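Local coordinates for protein dTDP-4-dehydrorhamnose 3-epimerase (Streptomyces niveus, PDB 2C0Z) that epimerises a dTDP-linked 4-keto-6-deoxy sugar at C3, working together with the methyltransferase NovU in the biosynthesis of the antibiotic novobiocin, at residues V67-P77 and A150-L158; G88-D96 and Y104-L112. All coordinates share one frame; numbering follows the deposited sequence.

Contact 1: V67-P77 and A150-L158; sequences VRGIHFVDVPP and ATEHGVHPL
Strand 67-73 and the short strand 152-154 pair antiparallel, their axes approaching to 4.5 Å and running 145° apart, at one margin of a five-stranded sheet in an RmlC-like cupin. The ladder runs from Ile70 with Val155 through Phe72 with His153, both doubly bonded, to Asp74 N on Thr151 O. Between them His71 and Gly154 form a non-hydrogen-bonded pair, their CA atoms 4.2 Å apart. On one face His71 ND1 and Glu152 OE2, of the proton acceptor and a substrate-binding residue by similarity, stay 4.0 Å apart; water 1 bridges them, 3.0 Å from ND1 and donating to OE2 at 2.7 Å. His71 NE2 is hydrogen-bonded to Asp177, which probably helps orient the ring, and Glu152 OE2 makes a salt bridge with Arg176, itself substrate-binding by similarity. On the reverse face, Phe72 CG sits between its backbone N and carbonyl carbon (chi1 68°), turning the ring toward His153, whose CB rests off-centre over it in a CH-pi contact 4.2 Å from the centroid. Pro157 CB packs on Val67 CG1 at 3.8 Å. The His153 ring turns its edge to Asp74: ND1 donates to OD1 on its syn side at 2.7 Å, 28° out of the carboxylate plane.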
ATOM      1  N   VAL A  67      -1.105 -20.054  -8.246  1.00 17.63           N
ATOM      2  CA  VAL A  67      -0.653 -19.257  -9.395  1.00 16.82           C
ATOM      3  C   VAL A  67      -1.892 -18.482  -9.829  1.00 16.38           C
ATOM      4  O   VAL A  67      -2.935 -19.079 -10.114  1.00 18.47           O
ATOM      5  CB  VAL A  67      -0.108 -20.145 -10.550  1.00 17.16           C
ATOM      6  CG1 VAL A  67       0.057 -19.352 -11.853  1.00 17.32           C
ATOM      7  CG2 VAL A  67       1.220 -20.756 -10.200  1.00 18.27           C
ATOM      8  N   ARG A  68      -1.789 -17.157  -9.884  1.00 15.40           N
ATOM      9  CA  ARG A  68      -2.873 -16.297 -10.298  1.00 14.67           C
ATOM     10  C   ARG A  68      -2.411 -15.499 -11.495  1.00 14.15           C
ATOM     11  O   ARG A  68      -1.261 -15.050 -11.566  1.00 14.89           O
ATOM     12  CB  ARG A  68      -3.249 -15.305  -9.206  1.00 15.74           C
ATOM     13  CG  ARG A  68      -3.668 -15.932  -7.931  1.00 19.15           C
ATOM     14  CD  ARG A  68      -4.268 -14.934  -6.973  1.00 22.97           C
ATOM     15  N   GLY A  69      -3.297 -15.344 -12.455  1.00 12.99           N
ATOM     16  CA  GLY A  69      -2.968 -14.581 -13.632  1.00 12.70           C
ATOM     17  C   GLY A  69      -3.307 -15.381 -14.878  1.00 12.38           C
ATOM     18  O   GLY A  69      -3.941 -16.442 -14.746  1.00 12.58           O
ATOM     19  N   ILE A  70      -2.896 -14.942 -16.066  1.00 11.78           N
ATOM     20  CA  ILE A  70      -2.237 -13.656 -16.369  1.00 11.40           C
ATOM     21  C   ILE A  70      -3.337 -12.653 -16.696  1.00 11.43           C
ATOM     22  O   ILE A  70      -4.079 -12.837 -17.663  1.00 11.84           O
ATOM     23  CB  ILE A  70      -1.286 -13.816 -17.581  1.00 10.17           C
ATOM     24  CG1 ILE A  70      -0.209 -14.875 -17.316  1.00 10.88           C
ATOM     25  CG2 ILE A  70      -0.704 -12.449 -17.980  1.00 10.21           C
ATOM     26  CD1 ILE A  70       0.651 -14.647 -16.086  1.00 13.13           C
ATOM     27  N   HIS A  71      -3.481 -11.625 -15.875  1.00 10.79           N
ATOM     28  CA  HIS A  71      -4.609 -10.690 -15.986  1.00 11.08           C
ATOM     29  C   HIS A  71      -4.176  -9.385 -16.610  1.00 11.00           C
ATOM     30  O   HIS A  71      -3.058  -8.965 -16.436  1.00 12.12           O
ATOM     31  CB  HIS A  71      -5.219 -10.464 -14.620  1.00 11.82           C
ATOM     32  CG  HIS A  71      -5.757 -11.716 -13.997  1.00 13.50           C
ATOM     33  ND1 HIS A  71      -6.044 -11.823 -12.655  1.00 17.90           N
ATOM     34  CD2 HIS A  71      -6.042 -12.919 -14.546  1.00 14.15           C
ATOM     35  CE1 HIS A  71      -6.477 -13.051 -12.412  1.00 18.16           C
ATOM     36  NE2 HIS A  71      -6.481 -13.737 -13.538  1.00 16.40           N
ATOM     37  N   PHE A  72      -5.087  -8.741 -17.323  1.00 11.71           N
ATOM     38  CA  PHE A  72      -4.848  -7.448 -17.946  1.00 11.75           C
ATOM     39  C   PHE A  72      -6.152  -6.719 -18.132  1.00 12.78           C
ATOM     40  O   PHE A  72      -7.235  -7.301 -17.996  1.00 13.75           O
ATOM     41  CB  PHE A  72      -4.120  -7.569 -19.297  1.00 11.89           C
ATOM     42  CG  PHE A  72      -4.947  -8.207 -20.379  1.00 12.27           C
ATOM     43  CD1 PHE A  72      -5.097  -9.578 -20.428  1.00 14.27           C
ATOM     44  CD2 PHE A  72      -5.602  -7.429 -21.322  1.00 13.35           C
ATOM     45  CE1 PHE A  72      -5.842 -10.186 -21.405  1.00 15.47           C
ATOM     46  CE2 PHE A  72      -6.362  -8.042 -22.310  1.00 14.13           C
ATOM     47  CZ  PHE A  72      -6.477  -9.437 -22.332  1.00 14.35           C
ATOM     48  N   VAL A  73      -6.020  -5.443 -18.459  1.00 13.55           N
ATOM     49  CA  VAL A  73      -7.157  -4.576 -18.748  1.00 14.67           C
ATOM     50  C   VAL A  73      -7.087  -4.084 -20.198  1.00 15.12           C
ATOM     51  O   VAL A  73      -6.032  -3.673 -20.697  1.00 14.92           O
ATOM     52  CB  VAL A  73      -7.208  -3.399 -17.737  1.00 15.67           C
ATOM     53  CG1 VAL A  73      -8.275  -2.415 -18.135  1.00 15.46           C
ATOM     54  CG2 VAL A  73      -7.435  -3.926 -16.308  1.00 15.27           C
ATOM     55  N   ASP A  74      -8.230  -4.126 -20.886  1.00 15.60           N
ATOM     56  CA  ASP A  74      -8.315  -3.649 -22.254  1.00 16.52           C
ATOM     57  C   ASP A  74      -7.775  -2.241 -22.403  1.00 16.19           C
ATOM     58  O   ASP A  74      -7.934  -1.410 -21.501  1.00 15.59           O
ATOM     59  CB  ASP A  74      -9.790  -3.631 -22.721  1.00 16.97           C
ATOM     60  CG  ASP A  74     -10.416  -4.999 -22.741  1.00 20.36           C
ATOM     61  OD1 ASP A  74      -9.681  -6.005 -22.697  1.00 26.28           O
ATOM     62  OD2 ASP A  74     -11.650  -5.181 -22.752  1.00 20.58           O
ATOM     63  N   VAL A  75      -7.157  -1.970 -23.552  1.00 17.51           N
ATOM     64  CA  VAL A  75      -6.665  -0.640 -23.893  1.00 18.10           C
ATOM     65  C   VAL A  75      -7.345  -0.157 -25.185  1.00 20.09           C
ATOM     66  O   VAL A  75      -7.197  -0.803 -26.204  1.00 20.79           O
ATOM     67  CB  VAL A  75      -5.135  -0.630 -24.101  1.00 17.83           C
ATOM     68  CG1 VAL A  75      -4.599   0.789 -24.178  1.00 19.05           C
ATOM     69  CG2 VAL A  75      -4.424  -1.461 -22.965  1.00 17.55           C
ATOM     70  N   PRO A  76      -8.096   0.943 -25.158  1.00 21.74           N
ATOM     71  CA  PRO A  76      -8.403   1.743 -23.971  1.00 22.48           C
ATOM     72  C   PRO A  76      -9.405   1.042 -23.049  1.00 22.12           C
ATOM     73  O   PRO A  76     -10.103   0.107 -23.437  1.00 23.25           O
ATOM     74  CB  PRO A  76      -9.041   3.024 -24.565  1.00 23.48           C
ATOM     75  CG  PRO A  76      -8.879   2.906 -26.008  1.00 24.30           C
ATOM     76  CD  PRO A  76      -8.759   1.477 -26.362  1.00 22.17           C
ATOM     77  N   PRO A  77      -9.501   1.492 -21.803  1.00 21.19           N
ATOM     78  CA  PRO A  77      -8.786   2.662 -21.284  1.00 20.93           C
ATOM     79  C   PRO A  77      -7.370   2.338 -20.753  1.00 19.90           C
ATOM     80  O   PRO A  77      -6.562   3.223 -20.477  1.00 20.85           O
ATOM     81  CB  PRO A  77      -9.694   3.090 -20.119  1.00 20.98           C
ATOM     82  CG  PRO A  77     -10.255   1.835 -19.611  1.00 21.21           C
ATOM     83  CD  PRO A  77     -10.394   0.892 -20.798  1.00 21.82           C
ATOM     84  N   ALA A 150     -16.059  -5.342 -17.251  1.00 23.60           N
ATOM     85  CA  ALA A 150     -16.124  -5.340 -18.706  1.00 23.75           C
ATOM     86  C   ALA A 150     -14.757  -5.276 -19.379  1.00 23.47           C
ATOM     87  O   ALA A 150     -14.620  -5.638 -20.558  1.00 23.53           O
ATOM     88  CB  ALA A 150     -16.965  -4.160 -19.187  1.00 24.39           C
ATOM     89  N   THR A 151     -13.752  -4.783 -18.653  1.00 21.98           N
ATOM     90  CA  THR A 151     -12.438  -4.558 -19.256  1.00 21.34           C
ATOM     91  C   THR A 151     -11.347  -5.456 -18.707  1.00 21.15           C
ATOM     92  O   THR A 151     -10.243  -5.435 -19.251  1.00 21.01           O
ATOM     93  CB  THR A 151     -11.981  -3.099 -19.107  1.00 21.41           C
ATOM     94  OG1 THR A 151     -11.871  -2.754 -17.719  1.00 20.34           O
ATOM     95  CG2 THR A 151     -13.009  -2.154 -19.673  1.00 22.78           C
ATOM     96  N   GLU A 152     -11.617  -6.201 -17.641  1.00 20.95           N
ATOM     97  CA  GLU A 152     -10.582  -7.078 -17.080  1.00 22.23           C
ATOM     98  C   GLU A 152     -10.650  -8.471 -17.661  1.00 20.90           C
ATOM     99  O   GLU A 152     -11.673  -9.169 -17.556  1.00 22.19           O
ATOM    100  CB  GLU A 152     -10.619  -7.182 -15.559  1.00 23.91           C
ATOM    101  CG  GLU A 152      -9.321  -7.831 -15.059  1.00 28.24           C
ATOM    102  CD  GLU A 152      -9.235  -7.908 -13.555  1.00 33.45           C
ATOM    103  OE1 GLU A 152      -9.504  -6.886 -12.903  1.00 37.30           O
ATOM    104  OE2 GLU A 152      -8.886  -8.990 -13.030  1.00 35.69           O
ATOM    105  N   HIS A 153      -9.547  -8.889 -18.272  1.00 18.77           N
ATOM    106  CA  HIS A 153      -9.491 -10.165 -18.946  1.00 17.33           C
ATOM    107  C   HIS A 153      -8.216 -10.900 -18.576  1.00 15.72           C
ATOM    108  O   HIS A 153      -7.436 -10.433 -17.734  1.00 13.52           O
ATOM    109  CB  HIS A 153      -9.640  -9.924 -20.436  1.00 18.06           C
ATOM    110  CG  HIS A 153     -10.923  -9.226 -20.769  1.00 21.32           C
ATOM    111  ND1 HIS A 153     -10.983  -7.996 -21.387  1.00 24.06           N
ATOM    112  CD2 HIS A 153     -12.202  -9.575 -20.500  1.00 24.77           C
ATOM    113  CE1 HIS A 153     -12.247  -7.643 -21.520  1.00 24.78           C
ATOM    114  NE2 HIS A 153     -13.004  -8.573 -20.971  1.00 25.25           N
ATOM    115  N   GLY A 154      -8.030 -12.073 -19.164  1.00 15.27           N
ATOM    116  CA  GLY A 154      -6.826 -12.819 -18.872  1.00 14.81           C
ATOM    117  C   GLY A 154      -6.461 -13.840 -19.916  1.00 14.40           C
ATOM    118  O   GLY A 154      -7.254 -14.136 -20.821  1.00 15.47           O
ATOM    119  N   VAL A 155      -5.246 -14.351 -19.785  1.00 12.72           N
ATOM    120  CA  VAL A 155      -4.835 -15.524 -20.524  1.00 13.10           C
ATOM    121  C   VAL A 155      -4.371 -16.609 -19.553  1.00 13.04           C
ATOM    122  O   VAL A 155      -4.055 -16.356 -18.390  1.00 13.20           O
ATOM    123  CB  VAL A 155      -3.793 -15.192 -21.627  1.00 14.40           C
ATOM    124  CG1 VAL A 155      -4.273 -14.108 -22.565  1.00 15.20           C
ATOM    125  CG2 VAL A 155      -2.494 -14.843 -21.080  1.00 16.02           C
ATOM    126  N   HIS A 156      -4.335 -17.829 -20.040  1.00 11.87           N
ATOM    127  CA  HIS A 156      -4.026 -18.977 -19.217  1.00 11.70           C
ATOM    128  C   HIS A 156      -2.590 -18.915 -18.713  1.00 12.32           C
ATOM    129  O   HIS A 156      -1.658 -18.762 -19.505  1.00 11.62           O
ATOM    130  CB  HIS A 156      -4.230 -20.268 -19.993  1.00 13.13           C
ATOM    131  CG  HIS A 156      -4.463 -21.441 -19.115  1.00 14.28           C
ATOM    132  ND1 HIS A 156      -3.469 -22.004 -18.350  1.00 14.58           N
ATOM    133  CD2 HIS A 156      -5.577 -22.179 -18.895  1.00 16.51           C
ATOM    134  CE1 HIS A 156      -3.969 -23.017 -17.666  1.00 16.20           C
ATOM    135  NE2 HIS A 156      -5.240 -23.158 -17.999  1.00 17.55           N
ATOM    136  N   PRO A 157      -2.389 -19.006 -17.398  1.00 11.91           N
ATOM    137  CA  PRO A 157      -1.016 -18.900 -16.873  1.00 11.74           C
ATOM    138  C   PRO A 157      -0.106 -20.080 -17.215  1.00 12.14           C
ATOM    139  O   PRO A 157       1.110 -19.957 -17.085  1.00 11.52           O
ATOM    140  CB  PRO A 157      -1.234 -18.775 -15.359  1.00 10.93           C
ATOM    141  CG  PRO A 157      -2.502 -19.414 -15.103  1.00 12.28           C
ATOM    142  CD  PRO A 157      -3.386 -19.185 -16.322  1.00 12.36           C
ATOM    143  N   LEU A 158      -0.680 -21.192 -17.692  1.00 13.47           N
ATOM    144  CA  LEU A 158       0.114 -22.308 -18.189  1.00 14.43           C
ATOM    145  C   LEU A 158       0.191 -22.323 -19.725  1.00 14.47           C
ATOM    146  O   LEU A 158       0.557 -23.341 -20.331  1.00 16.13           O
ATOM    147  CB  LEU A 158      -0.438 -23.642 -17.641  1.00 15.13           C
ATOM    148  CG  LEU A 158      -0.621 -23.714 -16.124  1.00 17.29           C
ATOM    149  CD1 LEU A 158      -1.086 -25.137 -15.734  1.00 20.07           C
ATOM    150  CD2 LEU A 158       0.607 -23.366 -15.391  1.00 18.39           C
TER
HETATM  151  O   HOH W   1      -6.566  -9.025 -11.621  1.00 42.04           O

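Contact 2: G88-D96 and Y104-L112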
ATOM      1  N   GLY A  88       5.793 -12.144   3.211  1.00  8.77           N
ATOM      2  CA  GLY A  88       6.097 -13.359   2.507  1.00  9.19           C
ATOM      3  C   GLY A  88       6.924 -13.114   1.262  1.00  9.18           C
ATOM      4  O   GLY A  88       7.753 -12.197   1.204  1.00  9.47           O
ATOM      5  N   ALA A  89       6.729 -13.986   0.278  1.00  9.12           N
ATOM      6  CA  ALA A  89       7.485 -13.917  -0.955  1.00  9.18           C
ATOM      7  C   ALA A  89       6.659 -14.442  -2.113  1.00  9.71           C
ATOM      8  O   ALA A  89       5.947 -15.436  -1.984  1.00  9.63           O
ATOM      9  CB  ALA A  89       8.804 -14.726  -0.847  1.00  9.53           C
ATOM     10  N   VAL A  90       6.779 -13.780  -3.253  1.00  9.50           N
ATOM     11  CA  VAL A  90       6.113 -14.235  -4.480  1.00 10.16           C
ATOM     12  C   VAL A  90       7.080 -14.184  -5.642  1.00 10.79           C
ATOM     13  O   VAL A  90       8.046 -13.414  -5.643  1.00 10.04           O
ATOM     14  CB  VAL A  90       4.833 -13.465  -4.889  1.00 11.77           C
ATOM     15  CG1 VAL A  90       3.841 -13.368  -3.724  1.00 11.41           C
ATOM     16  CG2 VAL A  90       5.139 -12.114  -5.533  1.00 13.03           C
ATOM     17  N   PHE A  91       6.839 -15.065  -6.611  1.00 11.19           N
ATOM     18  CA  PHE A  91       7.452 -14.954  -7.907  1.00 11.33           C
ATOM     19  C   PHE A  91       6.464 -14.163  -8.757  1.00 10.72           C
ATOM     20  O   PHE A  91       5.390 -14.668  -9.111  1.00 11.99           O
ATOM     21  CB  PHE A  91       7.698 -16.351  -8.465  1.00 12.21           C
ATOM     22  CG  PHE A  91       8.413 -16.372  -9.794  1.00 14.08           C
ATOM     23  CD1 PHE A  91       9.740 -15.981  -9.874  1.00 17.64           C
ATOM     24  CD2 PHE A  91       7.755 -16.797 -10.956  1.00 18.47           C
ATOM     25  CE1 PHE A  91      10.436 -16.028 -11.106  1.00 21.84           C
ATOM     26  CE2 PHE A  91       8.445 -16.885 -12.178  1.00 19.59           C
ATOM     27  CZ  PHE A  91       9.777 -16.477 -12.245  1.00 20.87           C
ATOM     28  N   ASP A  92       6.813 -12.926  -9.069  1.00 10.26           N
ATOM     29  CA  ASP A  92       5.929 -12.011  -9.782  1.00 10.49           C
ATOM     30  C   ASP A  92       6.279 -11.992 -11.258  1.00 10.46           C
ATOM     31  O   ASP A  92       7.446 -11.881 -11.630  1.00 11.32           O
ATOM     32  CB  ASP A  92       6.099 -10.605  -9.206  1.00 10.94           C
ATOM     33  CG  ASP A  92       5.072  -9.664  -9.731  1.00 12.61           C
ATOM     34  OD1 ASP A  92       3.948  -9.707  -9.167  1.00 13.61           O
ATOM     35  OD2 ASP A  92       5.283  -8.932 -10.730  1.00 15.82           O
ATOM     36  N   VAL A  93       5.276 -12.078 -12.108  1.00 10.13           N
ATOM     37  CA  VAL A  93       5.500 -12.189 -13.565  1.00 10.69           C
ATOM     38  C   VAL A  93       4.742 -11.131 -14.319  1.00  9.76           C
ATOM     39  O   VAL A  93       3.525 -10.918 -14.118  1.00 10.07           O
ATOM     40  CB  VAL A  93       5.105 -13.595 -14.061  1.00 10.91           C
ATOM     41  CG1 VAL A  93       5.202 -13.740 -15.577  1.00 11.87           C
ATOM     42  CG2 VAL A  93       5.977 -14.620 -13.399  1.00 12.34           C
ATOM     43  N   VAL A  94       5.461 -10.456 -15.200  1.00  9.67           N
ATOM     44  CA  VAL A  94       4.852  -9.546 -16.161  1.00 10.10           C
ATOM     45  C   VAL A  94       4.946 -10.176 -17.548  1.00  9.69           C
ATOM     46  O   VAL A  94       5.924 -10.872 -17.888  1.00  9.87           O
ATOM     47  CB  VAL A  94       5.480  -8.134 -16.150  1.00 10.16           C
ATOM     48  CG1 VAL A  94       5.188  -7.411 -14.836  1.00 11.65           C
ATOM     49  CG2 VAL A  94       6.977  -8.195 -16.362  1.00 10.94           C
ATOM     50  N   VAL A  95       3.918  -9.936 -18.346  1.00  9.67           N
ATOM     51  CA  VAL A  95       3.807 -10.554 -19.677  1.00 10.35           C
ATOM     52  C   VAL A  95       3.449  -9.474 -20.663  1.00 10.16           C
ATOM     53  O   VAL A  95       2.487  -8.737 -20.451  1.00  9.97           O
ATOM     54  CB  VAL A  95       2.730 -11.620 -19.698  1.00 10.55           C
ATOM     55  CG1 VAL A  95       2.646 -12.271 -21.116  1.00 11.47           C
ATOM     56  CG2 VAL A  95       3.005 -12.644 -18.592  1.00 12.40           C
ATOM     57  N   ASP A  96       4.234  -9.337 -21.724  1.00 10.02           N
ATOM     58  CA  ASP A  96       3.897  -8.357 -22.742  1.00  9.78           C
ATOM     59  C   ASP A  96       2.830  -8.888 -23.658  1.00 10.42           C
ATOM     60  O   ASP A  96       3.116  -9.738 -24.485  1.00 11.12           O
ATOM     61  CB  ASP A  96       5.137  -7.978 -23.535  1.00  9.60           C
ATOM     62  CG  ASP A  96       4.962  -6.726 -24.349  1.00  9.21           C
ATOM     63  OD1 ASP A  96       3.805  -6.295 -24.604  1.00 10.05           O
ATOM     64  OD2 ASP A  96       5.964  -6.103 -24.766  1.00  9.78           O
ATOM     65  N   TYR A 104       6.391  -8.802 -27.491  1.00  9.95           N
ATOM     66  CA  TYR A 104       5.125  -9.505 -27.438  1.00 10.27           C
ATOM     67  C   TYR A 104       5.381 -10.996 -27.140  1.00 10.50           C
ATOM     68  O   TYR A 104       6.235 -11.646 -27.736  1.00 10.83           O
ATOM     69  CB  TYR A 104       4.326  -9.356 -28.756  1.00 10.12           C
ATOM     70  CG  TYR A 104       3.125 -10.285 -28.788  1.00 11.36           C
ATOM     71  CD1 TYR A 104       1.975  -9.960 -28.131  1.00 11.98           C
ATOM     72  CD2 TYR A 104       3.167 -11.519 -29.432  1.00 12.47           C
ATOM     73  CE1 TYR A 104       0.895 -10.813 -28.106  1.00 13.16           C
ATOM     74  CE2 TYR A 104       2.101 -12.375 -29.404  1.00 13.00           C
ATOM     75  CZ  TYR A 104       0.955 -12.028 -28.765  1.00 13.62           C
ATOM     76  OH  TYR A 104      -0.122 -12.906 -28.740  1.00 15.05           O
ATOM     77  N   GLY A 105       4.616 -11.527 -26.197  1.00 10.40           N
ATOM     78  CA  GLY A 105       4.697 -12.927 -25.807  1.00 10.01           C
ATOM     79  C   GLY A 105       5.902 -13.318 -24.981  1.00 10.17           C
ATOM     80  O   GLY A 105       6.176 -14.524 -24.791  1.00 11.53           O
ATOM     81  N   CYS A 106       6.640 -12.305 -24.525  1.00 10.13           N
ATOM     82  CA  CYS A 106       7.734 -12.506 -23.593  1.00 10.06           C
ATOM     83  C   CYS A 106       7.234 -12.245 -22.184  1.00 10.06           C
ATOM     84  O   CYS A 106       6.261 -11.516 -21.965  1.00 10.34           O
ATOM     85  CB  CYS A 106       8.886 -11.547 -23.871  1.00 10.40           C
ATOM     86  SG  CYS A 106       9.571 -11.738 -25.536  1.00 13.11           S
ATOM     87  N   TRP A 107       7.931 -12.855 -21.241  1.00 10.32           N
ATOM     88  CA  TRP A 107       7.654 -12.585 -19.829  1.00 10.28           C
ATOM     89  C   TRP A 107       8.926 -12.354 -19.031  1.00 10.84           C
ATOM     90  O   TRP A 107      10.028 -12.635 -19.472  1.00 10.31           O
ATOM     91  CB  TRP A 107       6.820 -13.729 -19.253  1.00 11.19           C
ATOM     92  CG  TRP A 107       7.505 -15.048 -19.164  1.00 11.42           C
ATOM     93  CD1 TRP A 107       7.510 -16.051 -20.131  1.00 12.09           C
ATOM     94  CD2 TRP A 107       8.254 -15.582 -18.053  1.00 11.41           C
ATOM     95  NE1 TRP A 107       8.241 -17.121 -19.691  1.00 13.05           N
ATOM     96  CE2 TRP A 107       8.705 -16.872 -18.422  1.00 11.55           C
ATOM     97  CE3 TRP A 107       8.595 -15.099 -16.779  1.00 10.61           C
ATOM     98  CZ2 TRP A 107       9.492 -17.670 -17.581  1.00 12.03           C
ATOM     99  CZ3 TRP A 107       9.383 -15.910 -15.937  1.00 10.53           C
ATOM    100  CH2 TRP A 107       9.810 -17.176 -16.331  1.00 12.08           C
ATOM    101  N   GLU A 108       8.752 -11.804 -17.849  1.00 10.95           N
ATOM    102  CA  GLU A 108       9.861 -11.610 -16.935  1.00 11.48           C
ATOM    103  C   GLU A 108       9.361 -11.788 -15.523  1.00 11.71           C
ATOM    104  O   GLU A 108       8.338 -11.246 -15.152  1.00 11.35           O
ATOM    105  CB  GLU A 108      10.510 -10.243 -17.112  1.00 12.65           C
ATOM    106  CG  GLU A 108      11.803 -10.097 -16.323  1.00 13.78           C
ATOM    107  CD  GLU A 108      12.660  -8.925 -16.773  1.00 16.22           C
ATOM    108  OE1 GLU A 108      12.377  -8.301 -17.817  1.00 15.76           O
ATOM    109  OE2 GLU A 108      13.653  -8.638 -16.073  1.00 21.29           O
ATOM    110  N   GLY A 109      10.118 -12.553 -14.754  1.00 12.30           N
ATOM    111  CA  GLY A 109       9.806 -12.817 -13.361  1.00 12.89           C
ATOM    112  C   GLY A 109      10.733 -12.040 -12.446  1.00 14.06           C
ATOM    113  O   GLY A 109      11.922 -11.870 -12.738  1.00 15.69           O
ATOM    114  N   THR A 110      10.167 -11.564 -11.338  1.00 13.52           N
ATOM    115  CA  THR A 110      10.882 -10.810 -10.313  1.00 14.41           C
ATOM    116  C   THR A 110      10.498 -11.382  -8.957  1.00 13.26           C
ATOM    117  O   THR A 110       9.329 -11.633  -8.702  1.00 12.65           O
ATOM    118  CB  THR A 110      10.430  -9.316 -10.343  1.00 15.22           C
ATOM    119  OG1 THR A 110      10.671  -8.742 -11.650  1.00 18.36           O
ATOM    120  CG2 THR A 110      11.243  -8.465  -9.420  1.00 17.80           C
ATOM    121  N   ARG A 111      11.469 -11.554  -8.056  1.00 12.68           N
ATOM    122  CA  ARG A 111      11.103 -11.967  -6.696  1.00 12.09           C
ATOM    123  C   ARG A 111      10.704 -10.717  -5.913  1.00 11.01           C
ATOM    124  O   ARG A 111      11.491  -9.769  -5.768  1.00 12.39           O
ATOM    125  CB  ARG A 111      12.248 -12.699  -6.011  1.00 12.00           C
ATOM    126  CG  ARG A 111      11.895 -13.169  -4.629  1.00 12.67           C
ATOM    127  CD  ARG A 111      13.091 -13.685  -3.871  1.00 13.90           C
ATOM    128  NE  ARG A 111      12.739 -14.250  -2.577  1.00 13.75           N
ATOM    129  CZ  ARG A 111      12.605 -15.546  -2.348  1.00 14.71           C
ATOM    130  NH1 ARG A 111      12.721 -16.405  -3.350  1.00 17.67           N
ATOM    131  NH2 ARG A 111      12.288 -15.984  -1.134  1.00 17.17           N
ATOM    132  N   LEU A 112       9.442 -10.693  -5.496  1.00  9.67           N
ATOM    133  CA  LEU A 112       8.894  -9.642  -4.641  1.00  9.16           C
ATOM    134  C   LEU A 112       8.699 -10.257  -3.276  1.00  9.40           C
ATOM    135  O   LEU A 112       7.873 -11.172  -3.113  1.00  9.01           O
ATOM    136  CB  LEU A 112       7.575  -9.093  -5.202  1.00  9.14           C
ATOM    137  CG  LEU A 112       7.662  -8.407  -6.571  1.00  9.99           C
ATOM    138  CD1 LEU A 112       6.290  -7.816  -6.932  1.00 10.88           C
ATOM    139  CD2 LEU A 112       8.751  -7.353  -6.566  1.00 11.32           C
TER
HETATM  140  O   HOH W   2       7.893  -9.155 -12.556  1.00 22.49           O
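In the beta hairpin of strands 89-96 and 107-112, at the margin of the cupin sheet, Ala89 touches Arg111 just before the ladder begins; its CB lies 3.7 Å from Arg111 NH2, at the end of an extended side chain whose NE is bound by Asp113. Val90 exchanges two backbone hydrogen bonds with Leu112, and its CG2 meets Leu112 CB. Phe91 sends its ring across the neighbouring strand: with CG anti to the backbone N (chi1 -177°), CZ arrives 3.8 Å from Gly109 CA, using the surface that glycine leaves bare. The same CZ meets CZ3 of Trp107 at 3.8 Å, each ring offering its edge; the indole is brought there by a CG placed between its own backbone N and carbonyl carbon (chi1 67°). Asp92 points to the opposite face, toward strands 81-87 and 119-122, where Leu112 CD1 packs against its CG at 3.6 Å. There OD1 is bonded to His128, a substrate-binding residue by similarity, and water 2 donates to Thr110 OG1 at 3.0 Å while lying 2.9 Å from Asp92 O. Back on the aromatic side, Val93 CG1 touches CE3 of the same indole. Val94, doubly bonded to Glu108, lies alongside the base of that side chain, whose carboxylate leads off to Gly16 N. Val95 CG2 then packs on Trp107 CB. Asp96 finishes the ladder; Arg98, Ser101 and Thr103 of the connecting loop hold its carboxylate, while its N bonds Cys106 O and its O receives Gly105 N at 2.9 Å.

How the contacts relate
Both contacts belong to one five-stranded antiparallel sheet, which illustrates how a cupin scaffold assembles a site from strands distant in sequence. Contact 1 closes one margin and contact 2 the other, with strand 126-132 bonded to both 67-73 and 89-96; their centres are 14 Å apart. They meet directly where Ile70 CG2 packs on Val95 CG2 at 3.8 Å. His128, the partner of Asp92, lies on the shared strand, its backbone bonded to that of His71; a bound sulfate lies about 5 Å from the His71 side chain. The Asp92 side chain also lies about 6 Å from that of Tyr141, the proton donor by similarity. Contact 1 thus probably supplies first-shell groups, and contact 2 a second-shell anchor.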